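PDB 3E13: putative iron-uptake ABC transport system,periplasmic iron-binding protein from Campylobacter jejuni, which binds ferric iron and, as the periplasmic component of a putative ABC transport system, probably delivers it for uptake into the cell. Local coordinates for residues S78-L81 against E82-P86. Sequence-based numbering, arbitrary orientation.
Sequences SKYL and EEFIP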
ATOM      1  N   SER A  78      14.891   8.265 -16.517  1.00 10.02           N
ATOM      2  CA  SER A  78      15.110   9.517 -15.804  1.00  9.65           C
ATOM      3  C   SER A  78      16.327   9.331 -14.909  1.00 10.06           C
ATOM      4  O   SER A  78      16.354   8.439 -14.013  1.00 10.97           O
ATOM      5  CB  SER A  78      13.909   9.790 -14.912  1.00 11.74           C
ATOM      6  OG  SER A  78      14.229  10.762 -13.931  1.00 11.68           O
ATOM      7  N   LYS A  79      17.334  10.165 -15.094  1.00  9.59           N
ATOM      8  CA  LYS A  79      18.471  10.112 -14.178  1.00 10.78           C
ATOM      9  C   LYS A  79      18.074  10.438 -12.743  1.00  9.93           C
ATOM     10  O   LYS A  79      18.679   9.910 -11.772  1.00 10.32           O
ATOM     11  CB  LYS A  79      19.594  11.044 -14.596  1.00 11.70           C
ATOM     12  CG  LYS A  79      20.382  10.636 -15.824  1.00 11.09           C
ATOM     13  CD  LYS A  79      21.495  11.591 -16.112  1.00 12.35           C
ATOM     14  CE  LYS A  79      22.447  11.076 -17.178  1.00 14.36           C
ATOM     15  NZ  LYS A  79      23.576  12.092 -17.400  1.00 14.58           N
ATOM     16  N   TYR A  80      17.087  11.309 -12.614  1.00 10.68           N
ATOM     17  CA  TYR A  80      16.608  11.750 -11.323  1.00 10.58           C
ATOM     18  C   TYR A  80      15.987  10.562 -10.576  1.00  9.33           C
ATOM     19  O   TYR A  80      16.359  10.266  -9.427  1.00  8.79           O
ATOM     20  CB  TYR A  80      15.626  12.905 -11.450  1.00  9.85           C
ATOM     21  CG  TYR A  80      15.372  13.583 -10.132  1.00  8.36           C
ATOM     22  CD1 TYR A  80      14.278  13.234  -9.324  1.00  9.60           C
ATOM     23  CD2 TYR A  80      16.256  14.542  -9.625  1.00  7.90           C
ATOM     24  CE1 TYR A  80      14.077  13.790  -8.099  1.00  9.41           C
ATOM     25  CE2 TYR A  80      16.017  15.131  -8.419  1.00  8.36           C
ATOM     26  CZ  TYR A  80      14.968  14.724  -7.621  1.00  8.89           C
ATOM     27  OH  TYR A  80      14.716  15.316  -6.426  1.00  9.96           O
ATOM     28  N   LEU A  81      15.051   9.858 -11.233  1.00  8.89           N
ATOM     29  CA  LEU A  81      14.414   8.719 -10.592  1.00 10.00           C
ATOM     30  C   LEU A  81      15.417   7.603 -10.269  1.00 10.07           C
ATOM     31  O   LEU A  81      15.302   6.936  -9.224  1.00  9.76           O
ATOM     32  CB  LEU A  81      13.268   8.175 -11.480  1.00 10.10           C
ATOM     33  CG  LEU A  81      12.097   9.086 -11.787  1.00  9.98           C
ATOM     34  CD1 LEU A  81      11.120   8.378 -12.717  1.00 11.95           C
ATOM     35  CD2 LEU A  81      11.322   9.494 -10.470  1.00 12.87           C
ATOM     36  N   GLU A  82      16.400   7.377 -11.144  1.00 10.38           N
ATOM     37  CA  GLU A  82      17.310   6.283 -10.968  1.00  9.41           C
ATOM     38  C   GLU A  82      18.312   6.632  -9.870  1.00  9.61           C
ATOM     39  O   GLU A  82      18.814   5.765  -9.190  1.00 10.78           O
ATOM     40  CB  GLU A  82      18.012   5.907 -12.301  1.00 10.65           C
ATOM     41  CG  GLU A  82      16.977   5.356 -13.277  1.00 10.69           C
ATOM     42  CD  GLU A  82      17.494   5.117 -14.658  1.00 15.48           C
ATOM     43  OE1 GLU A  82      16.698   4.649 -15.466  1.00 18.43           O
ATOM     44  OE2 GLU A  82      18.693   5.352 -14.919  1.00 18.27           O
ATOM     45  N   GLU A  83      18.568   7.898  -9.670  1.00  9.51           N
ATOM     46  CA  GLU A  83      19.534   8.281  -8.616  1.00  9.73           C
ATOM     47  C   GLU A  83      18.934   8.122  -7.235  1.00  9.76           C
ATOM     48  O   GLU A  83      19.607   7.724  -6.256  1.00 11.04           O
ATOM     49  CB  GLU A  83      20.015   9.700  -8.809  1.00 10.10           C
ATOM     50  CG  GLU A  83      21.032  10.118  -7.722  1.00 11.05           C
ATOM     51  CD  GLU A  83      21.992  11.162  -8.159  1.00 16.45           C
ATOM     52  OE1 GLU A  83      22.390  11.147  -9.349  1.00 21.71           O
ATOM     53  OE2 GLU A  83      22.324  12.028  -7.306  1.00 18.26           O
ATOM     54  N   PHE A  84      17.666   8.421  -7.129  1.00  9.41           N
ATOM     55  CA  PHE A  84      17.062   8.501  -5.816  1.00  9.56           C
ATOM     56  C   PHE A  84      16.175   7.317  -5.447  1.00  9.24           C
ATOM     57  O   PHE A  84      15.848   7.153  -4.274  1.00 11.76           O
ATOM     58  CB  PHE A  84      16.346   9.845  -5.643  1.00  9.31           C
ATOM     59  CG  PHE A  84      17.288  11.005  -5.612  1.00  9.88           C
ATOM     60  CD1 PHE A  84      17.262  11.989  -6.582  1.00 12.17           C
ATOM     61  CD2 PHE A  84      18.246  11.073  -4.623  1.00 11.79           C
ATOM     62  CE1 PHE A  84      18.190  13.021  -6.581  1.00  9.56           C
ATOM     63  CE2 PHE A  84      19.112  12.098  -4.593  1.00 10.91           C
ATOM     64  CZ  PHE A  84      19.110  13.068  -5.581  1.00 10.74           C
ATOM     65  N   ILE A  85      15.730   6.539  -6.422  1.00  8.73           N
ATOM     66  CA  ILE A  85      14.992   5.290  -6.125  1.00  9.38           C
ATOM     67  C   ILE A  85      15.961   4.130  -6.262  1.00  9.84           C
ATOM     68  O   ILE A  85      16.521   3.926  -7.344  1.00  9.18           O
ATOM     69  CB  ILE A  85      13.784   5.087  -7.081  1.00  8.41           C
ATOM     70  CG1 ILE A  85      12.885   6.323  -7.096  1.00 10.06           C
ATOM     71  CG2 ILE A  85      13.033   3.831  -6.685  1.00  9.48           C
ATOM     72  CD1 ILE A  85      11.668   6.188  -8.075  1.00  9.60           C
ATOM     73  N   PRO A  86      16.134   3.339  -5.211  1.00 10.94           N
ATOM     74  CA  PRO A  86      16.921   2.120  -5.317  1.00 11.45           C
ATOM     75  C   PRO A  86      16.347   1.189  -6.368  1.00 12.78           C
ATOM     76  O   PRO A  86      15.108   1.122  -6.529  1.00 10.40           O
ATOM     77  CB  PRO A  86      16.825   1.497  -3.900  1.00 12.69           C
ATOM     78  CG  PRO A  86      16.417   2.509  -3.051  1.00 14.02           C
ATOM     79  CD  PRO A  86      15.603   3.523  -3.862  1.00 10.68           C
TER
HETATM   80  O   HOH W   1      14.236   5.875 -15.092  1.00 12.72           O
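Y80 and F84, one helical turn apart, meet in a T-shaped (edge-to-face) pair, with ring centroids 5.0 Å apart and planes inclined at 60°. From CB, which lies 3.8 Å from Y80 O, the F84 side chain runs back toward Y80: CG passes the same carbonyl oxygen, CD1 lies 3.4 Å from Y80 O and also sits over the centre of the Y80 ring, and CE1 reaches Y80 CE2 at 3.5 Å. With CG anti to the backbone N (chi1 -166°), the Y80 ring is carried along the helix to the level of F84, and its turn about CB-CG leaves a face to F84 CD1 and CE1. E83 CG lies over one face of the F84 ring, and R276 adds a cation-pi contact.

The backbone beneath is held by i to i+4 bonds, from E82 N to S78 O (3.1 Å) through to I85 N and L81 O (2.9 Å). At the start, S78 OG accepts from L81 N in an almost straight bond (3.0 Å, 175°) and is also hydrogen-bonded to E255. A water accepts from S78 N and can donate to E82 OE1, bridging the N-cap residue and the first turn. On the buried side L81 and I85 lie side by side, CD2 to CD1 4.1 Å. This is a short, serine N-capped helix whose L81, with I85 just past its C-terminal end, packs on F97 of strand 97-109 in the sheet of a periplasmic solute-binding protein, away from the iron site.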